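Local structure of lasso peptide isopeptidase AtxE2 (5TXE) at residues A[423-428]-A[513-518]; A[398-403]-A[453-458]; A[656-659]-A[663-666]; A[408-413]-A[503-508]. The protein hydrolyses the isopeptide bond of the lasso peptides astexin-2 and astexin-3, turning the threaded substrates into linear peptides. The protein carries 1 engineered substitution. All blocks are in the same frame, centred on the assembly; numbering follows the deposited sequence.

Interaction 1. Residues A[423-428]-A[513-518]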
loop_
_atom_site.group_PDB
_atom_site.type_symbol
_atom_site.label_atom_id
_atom_site.label_comp_id
_atom_site.label_asym_id
_atom_site.label_seq_id
_atom_site.Cartn_x
_atom_site.Cartn_y
_atom_site.Cartn_z
ATOM N N PRO A 423 3.007 11.329 -24.314
ATOM C CA PRO A 423 4.312 11.743 -24.884
ATOM C C PRO A 423 4.292 12.806 -26.037
ATOM O O PRO A 423 5.132 13.702 -26.039
ATOM C CB PRO A 423 4.919 10.411 -25.363
ATOM C CG PRO A 423 4.171 9.331 -24.639
ATOM C CD PRO A 423 2.799 9.873 -24.404
ATOM N N ASP A 424 3.328 12.720 -26.956
ATOM C CA ASP A 424 3.252 13.624 -28.126
ATOM C C ASP A 424 2.335 14.815 -27.851
ATOM O O ASP A 424 1.806 15.421 -28.777
ATOM C CB ASP A 424 2.770 12.849 -29.378
ATOM C CG ASP A 424 1.283 12.391 -29.276
ATOM O OD1 ASP A 424 0.712 12.355 -28.157
ATOM O OD2 ASP A 424 0.683 12.046 -30.322
ATOM N N TYR A 425 2.127 15.159 -26.583
ATOM C CA TYR A 425 1.155 16.193 -26.259
ATOM C C TYR A 425 1.544 17.527 -26.838
ATOM O O TYR A 425 2.586 18.055 -26.472
ATOM C CB TYR A 425 0.982 16.359 -24.745
ATOM C CG TYR A 425 -0.061 17.403 -24.421
ATOM C CD1 TYR A 425 -1.371 17.233 -24.858
ATOM C CD2 TYR A 425 0.245 18.551 -23.698
ATOM C CE1 TYR A 425 -2.369 18.160 -24.565
ATOM C CE2 TYR A 425 -0.750 19.496 -23.396
ATOM C CZ TYR A 425 -2.057 19.307 -23.825
ATOM O OH TYR A 425 -3.050 20.248 -23.557
ATOM N N GLN A 426 0.708 18.068 -27.717
ATOM C CA GLN A 426 0.896 19.448 -28.201
ATOM C C GLN A 426 -0.062 20.334 -27.430
ATOM O O GLN A 426 -1.254 20.030 -27.388
ATOM C CB GLN A 426 0.577 19.586 -29.704
ATOM C CG GLN A 426 0.986 18.390 -30.599
ATOM C CD GLN A 426 2.373 18.541 -31.221
ATOM O OE1 GLN A 426 2.552 19.287 -32.183
ATOM N NE2 GLN A 426 3.352 17.805 -30.695
ATOM N N LEU A 427 0.430 21.413 -26.820
ATOM C CA LEU A 427 -0.471 22.378 -26.136
ATOM C C LEU A 427 -1.520 22.914 -27.113
ATOM O O LEU A 427 -1.193 23.136 -28.286
ATOM C CB LEU A 427 0.309 23.546 -25.525
ATOM C CG LEU A 427 1.006 23.307 -24.167
ATOM C CD1 LEU A 427 2.112 24.326 -23.918
ATOM C CD2 LEU A 427 0.006 23.345 -23.008
ATOM N N GLY A 428 -2.764 23.077 -26.640
ATOM C CA GLY A 428 -3.893 23.491 -27.488
ATOM C C GLY A 428 -4.910 22.383 -27.660
ATOM O O GLY A 428 -6.063 22.618 -28.068
ATOM N N ARG A 513 -7.058 25.599 -17.856
ATOM C CA ARG A 513 -5.829 25.557 -18.618
ATOM C C ARG A 513 -6.038 25.044 -20.059
ATOM O O ARG A 513 -5.104 25.058 -20.843
ATOM C CB ARG A 513 -4.757 24.728 -17.898
ATOM C CG ARG A 513 -4.280 25.450 -16.631
ATOM C CD ARG A 513 -3.503 24.570 -15.676
ATOM N NE ARG A 513 -2.409 23.910 -16.371
ATOM C CZ ARG A 513 -1.376 23.324 -15.774
ATOM N NH1 ARG A 513 -1.243 23.326 -14.441
ATOM N NH2 ARG A 513 -0.463 22.719 -16.525
ATOM N N GLY A 514 -7.238 24.622 -20.430
ATOM C CA GLY A 514 -7.433 24.109 -21.769
ATOM C C GLY A 514 -6.792 22.750 -21.982
ATOM O O GLY A 514 -6.583 22.332 -23.114
ATOM N N VAL A 515 -6.478 22.035 -20.907
ATOM C CA VAL A 515 -5.852 20.710 -21.038
ATOM C C VAL A 515 -6.876 19.554 -21.248
ATOM O O VAL A 515 -6.594 18.558 -21.918
ATOM C CB VAL A 515 -4.984 20.419 -19.809
ATOM C CG1 VAL A 515 -4.412 19.017 -19.865
ATOM C CG2 VAL A 515 -3.896 21.457 -19.716
ATOM N N ILE A 516 -8.070 19.683 -20.708
ATOM C CA ILE A 516 -9.031 18.562 -20.739
ATOM C C ILE A 516 -10.399 18.992 -21.170
ATOM O O ILE A 516 -10.767 20.163 -21.063
ATOM C CB ILE A 516 -9.210 17.933 -19.356
ATOM C CG1 ILE A 516 -9.663 18.977 -18.341
ATOM C CG2 ILE A 516 -7.909 17.358 -18.847
ATOM C CD1 ILE A 516 -10.845 18.582 -17.510
ATOM N N ASP A 517 -11.169 18.030 -21.651
ATOM C CA ASP A 517 -12.573 18.254 -21.960
ATOM C C ASP A 517 -13.389 17.767 -20.774
ATOM O O ASP A 517 -13.406 16.557 -20.502
ATOM C CB ASP A 517 -12.889 17.442 -23.220
ATOM C CG ASP A 517 -14.332 17.462 -23.589
ATOM O OD1 ASP A 517 -15.144 18.069 -22.846
ATOM O OD2 ASP A 517 -14.647 16.851 -24.643
ATOM N N PRO A 518 -14.087 18.670 -20.080
ATOM C CA PRO A 518 -14.717 18.293 -18.831
ATOM C C PRO A 518 -15.939 17.395 -18.985
ATOM O O PRO A 518 -16.394 16.803 -17.993
ATOM C CB PRO A 518 -15.133 19.638 -18.213
ATOM C CG PRO A 518 -15.275 20.550 -19.417
ATOM C CD PRO A 518 -14.201 20.129 -20.349
#
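Tyr425 meets Val515 with its phenol oxygen, the two side chains standing at about a right angle to each other: Tyr425 OH is 3.8 Å from Val515 CA and 4.1 Å from both Val515 CG1 and CG2, so it rests against the backbone and the fork of the valine together. With CG anti to the backbone N (chi1 -178°), the tyrosine reaches from the loop between strands 414-421 and 431-436 of the alpha/beta-hydrolase sheet to the residues that follow helix 494-512. That helix ends in a Schellman motif, with Gly514 at positive phi, and Gly514 O lies 4.1 Å from Tyr425 OH. This packed side continues onto Leu431, which Tyr425 also touches and whose backbone bonds to Val515 and Asp517. The outer side is looser. Gln426 and Leu427 are exposed, and Gln426 NE2 makes a weak hydrogen bond to Asp424 O, 3.4 Å long, within its own loop. The hydroxyl of Tyr425 finds its polar partner in the carbonyl of Thr429. The contact across the two segments is therefore van der Waals in kind, a phenol oxygen held by its own loop and set end-on against a valine.

Interaction 2. Residues A[398-403]-A[453-458]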
loop_
_atom_site.group_PDB
_atom_site.type_symbol
_atom_site.label_atom_id
_atom_site.label_comp_id
_atom_site.label_asym_id
_atom_site.label_seq_id
_atom_site.Cartn_x
_atom_site.Cartn_y
_atom_site.Cartn_z
ATOM N N ARG A 398 9.578 5.940 -24.477
ATOM C CA ARG A 398 9.084 7.303 -24.626
ATOM C C ARG A 398 8.120 7.561 -23.489
ATOM O O ARG A 398 6.955 7.152 -23.527
ATOM C CB ARG A 398 8.414 7.534 -25.994
ATOM C CG ARG A 398 8.387 9.010 -26.425
ATOM C CD ARG A 398 8.447 9.164 -27.961
ATOM N NE ARG A 398 7.307 9.782 -28.690
ATOM C CZ ARG A 398 6.988 11.079 -28.639
ATOM N NH1 ARG A 398 7.637 11.902 -27.809
ATOM N NH2 ARG A 398 5.987 11.545 -29.382
ATOM N N LEU A 399 8.618 8.262 -22.492
ATOM C CA LEU A 399 7.894 8.517 -21.301
ATOM C C LEU A 399 6.930 9.688 -21.446
ATOM O O LEU A 399 7.231 10.660 -22.067
ATOM C CB LEU A 399 8.838 8.788 -20.161
ATOM C CG LEU A 399 9.730 7.637 -19.763
ATOM C CD1 LEU A 399 10.608 8.093 -18.611
ATOM C CD2 LEU A 399 8.959 6.425 -19.316
ATOM N N PRO A 400 5.730 9.565 -20.865
ATOM C CA PRO A 400 4.821 10.681 -20.695
ATOM C C PRO A 400 5.486 11.797 -19.938
ATOM O O PRO A 400 6.493 11.583 -19.228
ATOM C CB PRO A 400 3.713 10.105 -19.802
ATOM C CG PRO A 400 3.707 8.663 -20.107
ATOM C CD PRO A 400 5.155 8.307 -20.357
ATOM N N LYS A 401 4.912 12.977 -20.085
ATOM C CA LYS A 401 5.376 14.153 -19.384
ATOM C C LYS A 401 4.595 14.218 -18.052
ATOM O O LYS A 401 3.381 14.049 -18.047
ATOM C CB LYS A 401 5.126 15.380 -20.281
ATOM C CG LYS A 401 5.540 16.733 -19.686
ATOM C CD LYS A 401 4.993 17.940 -20.492
ATOM C CE LYS A 401 4.489 19.112 -19.627
ATOM N NZ LYS A 401 5.586 19.953 -19.078
ATOM N N VAL A 402 5.291 14.471 -16.942
ATOM C CA VAL A 402 4.687 14.631 -15.633
ATOM C C VAL A 402 4.863 16.040 -15.063
ATOM O O VAL A 402 5.943 16.595 -15.100
ATOM C CB VAL A 402 5.336 13.674 -14.628
ATOM C CG1 VAL A 402 4.554 13.687 -13.317
ATOM C CG2 VAL A 402 5.324 12.287 -15.198
ATOM N N GLU A 403 3.830 16.576 -14.449
ATOM C CA GLU A 403 3.917 17.869 -13.851
ATOM C C GLU A 403 3.145 17.838 -12.529
ATOM O O GLU A 403 1.991 17.445 -12.496
ATOM C CB GLU A 403 3.315 18.864 -14.840
ATOM C CG GLU A 403 2.614 20.016 -14.187
ATOM C CD GLU A 403 1.959 20.993 -15.178
ATOM O OE1 GLU A 403 1.890 20.701 -16.436
ATOM O OE2 GLU A 403 1.488 22.047 -14.648
ATOM N N PRO A 453 -3.611 1.695 -14.777
ATOM C CA PRO A 453 -2.228 1.852 -15.278
ATOM C C PRO A 453 -1.904 3.267 -15.853
ATOM O O PRO A 453 -2.375 3.644 -16.941
ATOM C CB PRO A 453 -2.161 0.796 -16.365
ATOM C CG PRO A 453 -3.523 0.740 -16.885
ATOM C CD PRO A 453 -4.455 0.995 -15.749
ATOM N N ILE A 454 -1.126 4.033 -15.121
ATOM C CA ILE A 454 -1.104 5.466 -15.327
ATOM C C ILE A 454 -0.366 5.793 -16.605
ATOM O O ILE A 454 -0.898 6.459 -17.485
ATOM C CB ILE A 454 -0.456 6.140 -14.107
ATOM C CG1 ILE A 454 -1.454 6.113 -12.980
ATOM C CG2 ILE A 454 -0.068 7.597 -14.426
ATOM C CD1 ILE A 454 -0.837 6.393 -11.647
ATOM N N LEU A 455 0.837 5.274 -16.742
ATOM C CA LEU A 455 1.617 5.615 -17.917
ATOM C C LEU A 455 1.004 5.032 -19.170
ATOM O O LEU A 455 0.877 5.737 -20.146
ATOM C CB LEU A 455 3.104 5.210 -17.712
ATOM C CG LEU A 455 3.804 5.817 -16.451
ATOM C CD1 LEU A 455 5.272 5.352 -16.327
ATOM C CD2 LEU A 455 3.767 7.334 -16.515
ATOM N N PRO A 456 0.588 3.728 -19.155
ATOM C CA PRO A 456 -0.126 3.237 -20.309
ATOM C C PRO A 456 -1.378 4.015 -20.679
ATOM O O PRO A 456 -1.660 4.180 -21.857
ATOM C CB PRO A 456 -0.440 1.808 -19.927
ATOM C CG PRO A 456 0.639 1.425 -18.964
ATOM C CD PRO A 456 0.841 2.660 -18.171
ATOM N N LEU A 457 -2.124 4.545 -19.706
ATOM C CA LEU A 457 -3.273 5.386 -20.054
ATOM C C LEU A 457 -2.822 6.669 -20.809
ATOM O O LEU A 457 -3.441 7.090 -21.808
ATOM C CB LEU A 457 -4.057 5.796 -18.809
ATOM C CG LEU A 457 -5.079 4.782 -18.303
ATOM C CD1 LEU A 457 -5.579 5.056 -16.894
ATOM C CD2 LEU A 457 -6.240 4.701 -19.241
ATOM N N ALA A 458 -1.767 7.305 -20.317
ATOM C CA ALA A 458 -1.233 8.457 -21.020
ATOM C C ALA A 458 -0.745 8.055 -22.430
ATOM O O ALA A 458 -1.026 8.736 -23.382
ATOM C CB ALA A 458 -0.112 9.072 -20.243
#
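Leu455 has CG anti to its carbonyl carbon (chi1 -56°), and a chi2 of 180° extends CD1 along the chain and leaves CD2 as the branch that meets the ring of Pro400; the proline, puckered C-gamma exo, touches it with CG. Pro400 CG and Leu455 CD2 are 3.8 Å apart, and the leucine branch crosses the ring at about a right angle, with Pro400 CD a little farther from the same methyl at 4.2 Å. Ala458, one turn further along helix 454-459, supplies the second surface: its CB lies 3.8 Å from Pro400 CG and 4.0 Å from Pro400 CB. The ring thus bears on two residues spaced three apart on one helical face, CG touching both while CD turns to the leucine and CB to the alanine. Pro400 lies immediately before strand 401-408, the outermost strand at one end of the eight-stranded sheet of the alpha/beta-hydrolase domain, and Val420 of the neighbouring strand 414-421 touches both Pro400 and Ala458. Pro453, at the N-cap position, and Pro456 pack against Leu43 of helix 40-44 and Ile654 of helix 643-662, so the helix is covered by other parts of the chain as well. All three residues that touch are buried and meet through carbon atoms alone, which is consistent with the contact resting on apolar packing rather than polar bonds.

Interaction 3. Residues A[656-659]-A[663-666]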
loop_
_atom_site.group_PDB
_atom_site.type_symbol
_atom_site.label_atom_id
_atom_site.label_comp_id
_atom_site.label_asym_id
_atom_site.label_seq_id
_atom_site.Cartn_x
_atom_site.Cartn_y
_atom_site.Cartn_z
ATOM N N TRP A 656 -11.972 0.179 -21.751
ATOM C CA TRP A 656 -13.227 0.737 -21.304
ATOM C C TRP A 656 -13.218 2.248 -21.508
ATOM O O TRP A 656 -14.183 2.797 -22.044
ATOM C CB TRP A 656 -13.449 0.413 -19.851
ATOM C CG TRP A 656 -14.651 0.916 -19.200
ATOM C CD1 TRP A 656 -14.710 1.958 -18.337
ATOM C CD2 TRP A 656 -15.930 0.329 -19.189
ATOM N NE1 TRP A 656 -15.961 2.096 -17.820
ATOM C CE2 TRP A 656 -16.746 1.110 -18.335
ATOM C CE3 TRP A 656 -16.498 -0.752 -19.845
ATOM C CZ2 TRP A 656 -18.080 0.852 -18.141
ATOM C CZ3 TRP A 656 -17.851 -1.038 -19.605
ATOM C CH2 TRP A 656 -18.605 -0.282 -18.734
ATOM N N PHE A 657 -12.180 2.907 -21.009
ATOM C CA PHE A 657 -12.085 4.356 -21.191
ATOM C C PHE A 657 -11.921 4.796 -22.661
ATOM O O PHE A 657 -12.525 5.779 -23.080
ATOM C CB PHE A 657 -11.020 4.935 -20.313
ATOM C CG PHE A 657 -11.400 5.003 -18.849
ATOM C CD1 PHE A 657 -12.569 5.564 -18.465
ATOM C CD2 PHE A 657 -10.619 4.417 -17.902
ATOM C CE1 PHE A 657 -12.943 5.575 -17.139
ATOM C CE2 PHE A 657 -10.960 4.444 -16.565
ATOM C CZ PHE A 657 -12.106 5.054 -16.181
ATOM N N ARG A 658 -11.200 4.038 -23.470
ATOM C CA ARG A 658 -11.154 4.333 -24.905
ATOM C C ARG A 658 -12.524 4.237 -25.548
ATOM O O ARG A 658 -12.874 5.058 -26.408
ATOM C CB ARG A 658 -10.214 3.415 -25.657
ATOM C CG ARG A 658 -8.769 3.686 -25.349
ATOM C CD ARG A 658 -7.819 2.797 -26.177
ATOM N NE ARG A 658 -7.765 3.271 -27.545
ATOM C CZ ARG A 658 -7.913 2.542 -28.647
ATOM N NH1 ARG A 658 -8.050 1.218 -28.621
ATOM N NH2 ARG A 658 -7.871 3.168 -29.809
ATOM N N PHE A 659 -13.319 3.256 -25.120
ATOM C CA PHE A 659 -14.634 3.056 -25.673
ATOM C C PHE A 659 -15.559 4.218 -25.300
ATOM O O PHE A 659 -16.188 4.793 -26.177
ATOM C CB PHE A 659 -15.232 1.680 -25.253
ATOM C CG PHE A 659 -16.640 1.406 -25.771
ATOM C CD1 PHE A 659 -16.843 0.879 -27.002
ATOM C CD2 PHE A 659 -17.734 1.712 -25.004
ATOM C CE1 PHE A 659 -18.131 0.671 -27.482
ATOM C CE2 PHE A 659 -19.008 1.473 -25.447
ATOM C CZ PHE A 659 -19.209 0.952 -26.682
ATOM N N ASP A 663 -14.726 6.890 -27.974
ATOM C CA ASP A 663 -15.519 6.188 -28.980
ATOM C C ASP A 663 -14.627 5.325 -29.875
ATOM O O ASP A 663 -14.862 5.211 -31.045
ATOM C CB ASP A 663 -16.367 7.195 -29.786
ATOM C CG ASP A 663 -17.338 8.031 -28.884
ATOM O OD1 ASP A 663 -17.854 7.510 -27.859
ATOM O OD2 ASP A 663 -17.575 9.217 -29.206
ATOM N N GLN A 664 -13.590 4.735 -29.296
ATOM C CA GLN A 664 -12.687 3.880 -30.049
ATOM C C GLN A 664 -12.676 2.473 -29.511
ATOM O O GLN A 664 -12.809 2.256 -28.300
ATOM C CB GLN A 664 -11.266 4.397 -29.929
ATOM C CG GLN A 664 -10.906 5.399 -31.017
ATOM C CD GLN A 664 -9.696 6.207 -30.626
ATOM O OE1 GLN A 664 -8.876 5.761 -29.820
ATOM N NE2 GLN A 664 -9.585 7.411 -31.165
ATOM N N SER A 665 -12.503 1.521 -30.407
ATOM C CA SER A 665 -12.406 0.118 -30.049
ATOM C C SER A 665 -11.237 -0.497 -30.770
ATOM O O SER A 665 -10.963 -0.157 -31.893
ATOM C CB SER A 665 -13.675 -0.627 -30.451
ATOM O OG SER A 665 -13.843 -0.523 -31.843
ATOM N N ASP A 666 -10.567 -1.420 -30.103
ATOM C CA ASP A 666 -9.474 -2.182 -30.683
ATOM C C ASP A 666 -10.104 -3.344 -31.487
ATOM O O ASP A 666 -10.879 -4.114 -30.929
ATOM C CB ASP A 666 -8.620 -2.678 -29.516
ATOM C CG ASP A 666 -7.570 -3.708 -29.904
ATOM O OD1 ASP A 666 -7.572 -4.238 -31.010
ATOM O OD2 ASP A 666 -6.736 -3.997 -29.044
HETATM O O HOH W 1 -19.026 5.174 -26.925
#
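Arg658 lays one face of its guanidinium over Gln664 CB, 3.6 Å from NH2, where the chain leaves helix 643-662. This is the C-terminal end of the helix: Asp663, at positive phi, is the first residue to depart from helical geometry, and the loop then crosses the end of the helix on its way to helix 672-684. The arginine chain bends at chi3, which turns NH2 to the glutamine amide. Arg658 NH2 donates to Gln664 OE1 over 2.8 Å, but the bond is bent, 136° at the hydrogen, and the two planes stand 54° apart. Arg658 is gripped at its backbone too, since Gln664 N gives a nearly straight 3.0 Å bond to Arg658 O (173°), arriving from above the carbonyl plane. Arg658 NH1 comes obliquely near Asp666 N, 3.9 Å away; the Asp666 carboxylate is held by Ala668 N and Lys671. Asp663 N bonds weakly to Phe659 O, which also accepts from a water at 3.0 Å. Phe659 turns its ring to Tyr675, Arg679 and Arg682 of helix 672-684, while its CA directs a C-H toward Gln664 O at 3.3 Å.

Interaction 4. Residues A[408-413]-A[503-508]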
loop_
_atom_site.group_PDB
_atom_site.type_symbol
_atom_site.label_atom_id
_atom_site.label_comp_id
_atom_site.label_asym_id
_atom_site.label_seq_id
_atom_site.Cartn_x
_atom_site.Cartn_y
_atom_site.Cartn_z
ATOM N N ARG A 408 -5.092 25.046 -3.374
ATOM C CA ARG A 408 -5.693 25.048 -2.082
ATOM C C ARG A 408 -7.112 24.814 -2.448
ATOM O O ARG A 408 -7.590 25.417 -3.403
ATOM C CB ARG A 408 -5.522 26.377 -1.370
ATOM C CG ARG A 408 -5.920 26.291 0.095
ATOM C CD ARG A 408 -5.684 27.606 0.836
ATOM N NE ARG A 408 -4.276 27.959 1.045
ATOM C CZ ARG A 408 -3.501 27.458 1.996
ATOM N NH1 ARG A 408 -3.935 26.504 2.823
ATOM N NH2 ARG A 408 -2.247 27.870 2.109
ATOM N N ASN A 409 -7.766 23.908 -1.743
ATOM C CA ASN A 409 -9.115 23.565 -2.100
ATOM C C ASN A 409 -10.084 24.520 -1.434
ATOM O O ASN A 409 -9.675 25.363 -0.618
ATOM C CB ASN A 409 -9.415 22.066 -1.837
ATOM C CG ASN A 409 -9.621 21.701 -0.382
ATOM O OD1 ASN A 409 -9.771 22.543 0.476
ATOM N ND2 ASN A 409 -9.592 20.376 -0.093
ATOM N N ARG A 410 -11.361 24.369 -1.776
ATOM C CA ARG A 410 -12.399 25.250 -1.267
ATOM C C ARG A 410 -12.557 25.191 0.258
ATOM O O ARG A 410 -13.091 26.102 0.868
ATOM C CB ARG A 410 -13.724 25.044 -2.031
ATOM C CG ARG A 410 -14.313 23.627 -2.239
ATOM C CD ARG A 410 -15.748 23.786 -2.770
ATOM N NE ARG A 410 -16.207 22.987 -3.900
ATOM C CZ ARG A 410 -15.776 23.060 -5.159
ATOM N NH1 ARG A 410 -14.764 23.832 -5.480
ATOM N NH2 ARG A 410 -16.345 22.314 -6.097
ATOM N N ASN A 411 -12.030 24.172 0.903
ATOM C CA ASN A 411 -12.036 24.156 2.345
ATOM C C ASN A 411 -10.739 24.647 2.929
ATOM O O ASN A 411 -10.483 24.401 4.117
ATOM C CB ASN A 411 -12.327 22.735 2.796
ATOM C CG ASN A 411 -13.670 22.259 2.268
ATOM O OD1 ASN A 411 -13.782 21.452 1.331
ATOM N ND2 ASN A 411 -14.711 22.814 2.849
ATOM N N GLY A 412 -9.902 25.301 2.109
ATOM C CA GLY A 412 -8.638 25.882 2.610
ATOM C C GLY A 412 -7.466 24.916 2.744
ATOM O O GLY A 412 -6.486 25.212 3.375
ATOM N N ILE A 413 -7.578 23.717 2.198
ATOM C CA ILE A 413 -6.581 22.675 2.481
ATOM C C ILE A 413 -5.653 22.566 1.313
ATOM O O ILE A 413 -6.077 22.622 0.180
ATOM C CB ILE A 413 -7.268 21.337 2.786
ATOM C CG1 ILE A 413 -8.005 21.446 4.114
ATOM C CG2 ILE A 413 -6.260 20.197 2.806
ATOM C CD1 ILE A 413 -9.162 20.495 4.240
ATOM N N LEU A 503 -11.602 16.964 -6.091
ATOM C CA LEU A 503 -11.502 16.480 -7.465
ATOM C C LEU A 503 -12.123 17.459 -8.463
ATOM O O LEU A 503 -11.583 17.661 -9.544
ATOM C CB LEU A 503 -12.200 15.126 -7.616
ATOM C CG LEU A 503 -11.462 13.954 -6.982
ATOM C CD1 LEU A 503 -12.339 12.750 -7.019
ATOM C CD2 LEU A 503 -10.146 13.678 -7.709
ATOM N N GLU A 504 -13.272 18.007 -8.110
ATOM C CA GLU A 504 -13.929 19.012 -8.924
ATOM C C GLU A 504 -13.030 20.276 -9.074
ATOM O O GLU A 504 -12.906 20.790 -10.171
ATOM C CB GLU A 504 -15.301 19.346 -8.383
ATOM C CG GLU A 504 -16.312 18.195 -8.535
ATOM C CD GLU A 504 -17.646 18.441 -7.825
ATOM O OE1 GLU A 504 -17.768 19.449 -7.073
ATOM O OE2 GLU A 504 -18.599 17.642 -8.027
ATOM N N ASP A 505 -12.317 20.679 -8.030
ATOM C CA ASP A 505 -11.344 21.789 -8.138
ATOM C C ASP A 505 -10.237 21.451 -9.116
ATOM O O ASP A 505 -9.900 22.255 -9.973
ATOM C CB ASP A 505 -10.727 22.124 -6.773
ATOM C CG ASP A 505 -11.766 22.617 -5.763
ATOM O OD1 ASP A 505 -12.800 23.146 -6.198
ATOM O OD2 ASP A 505 -11.570 22.481 -4.525
ATOM N N LEU A 506 -9.686 20.244 -9.027
ATOM C CA LEU A 506 -8.621 19.872 -9.937
ATOM C C LEU A 506 -9.099 19.826 -11.374
ATOM O O LEU A 506 -8.371 20.209 -12.297
ATOM C CB LEU A 506 -7.972 18.544 -9.565
ATOM C CG LEU A 506 -7.234 18.610 -8.260
ATOM C CD1 LEU A 506 -7.017 17.215 -7.647
ATOM C CD2 LEU A 506 -5.893 19.307 -8.512
ATOM N N ILE A 507 -10.286 19.293 -11.564
ATOM C CA ILE A 507 -10.814 19.176 -12.902
ATOM C C ILE A 507 -11.013 20.593 -13.447
ATOM O O ILE A 507 -10.662 20.867 -14.591
ATOM C CB ILE A 507 -12.157 18.401 -12.905
ATOM C CG1 ILE A 507 -11.913 16.911 -12.574
ATOM C CG2 ILE A 507 -12.845 18.490 -14.234
ATOM C CD1 ILE A 507 -13.199 16.162 -12.333
ATOM N N ASP A 508 -11.635 21.455 -12.650
ATOM C CA ASP A 508 -11.865 22.844 -13.075
ATOM C C ASP A 508 -10.565 23.539 -13.425
ATOM O O ASP A 508 -10.507 24.259 -14.394
ATOM C CB ASP A 508 -12.578 23.662 -11.999
ATOM C CG ASP A 508 -14.049 23.263 -11.826
ATOM O OD1 ASP A 508 -14.611 22.593 -12.728
ATOM O OD2 ASP A 508 -14.644 23.604 -10.781
#
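Asn409 to Gly412 form a type I beta turn, closed by a 2.7 Å bond from Gly412 N to Asn409 O, and of the two segments' CA atoms those of Asn409 and Asp505, on helix 494-512, are nearest, 6.7 Å apart. Asp505 directs its carboxylate at the turn: OD2 lies 3.5 Å from Asn409 CB and takes a weak 3.3 Å bond from Arg410 N. Arg410 CG sits between its backbone N and carbonyl carbon (chi1 50°), and the chain bends at chi3 to carry the guanidinium across to the helix. There Arg410 NH2 forms a weak salt bridge with Glu504 OE1, 3.3 Å away and near the guanidinium plane. NH1 completes a salt-bridge network with Asp505 OD1, though that pair is modelled too close for its geometry to be trusted. The turn is the hairpin connection between strands 401-408 and 414-421, at the end of the hydrolase sheet that this helix packs against. Asn409 OD1 accepts from Asn411 N at 2.8 Å, an Asx turn, and also from Ile413 N at 3.0 Å, the two donors reaching it from opposite faces of the amide plane. Asn409 ND2 bonds to Thr502 OG1 of the same helix, while Arg408 NH1 donates to Gly412 O at 2.9 Å.

How the interactions relate
All four contacts belong to the alpha/beta-hydrolase part of the chain and lie away from the catalytic and substrate-binding residues. Interactions 1, 2 and 4 interleave along the sequence, each joining the region around strands 401-408 and 414-421 to a later segment. Interactions 2 and 4 hold opposite ends of strand 401-408, their centres about 23 Å apart; interaction 4 uses helix 494-512 and interaction 1 the residues that leave it. Interactions 1 and 2, about 14 Å between centres, touch through a salt bridge from Arg513 to Glu403. Interaction 3 comes last and is local, closing helix 643-662, which packs on the helix of interaction 2. The others join the sheet's edge to later helices and loops.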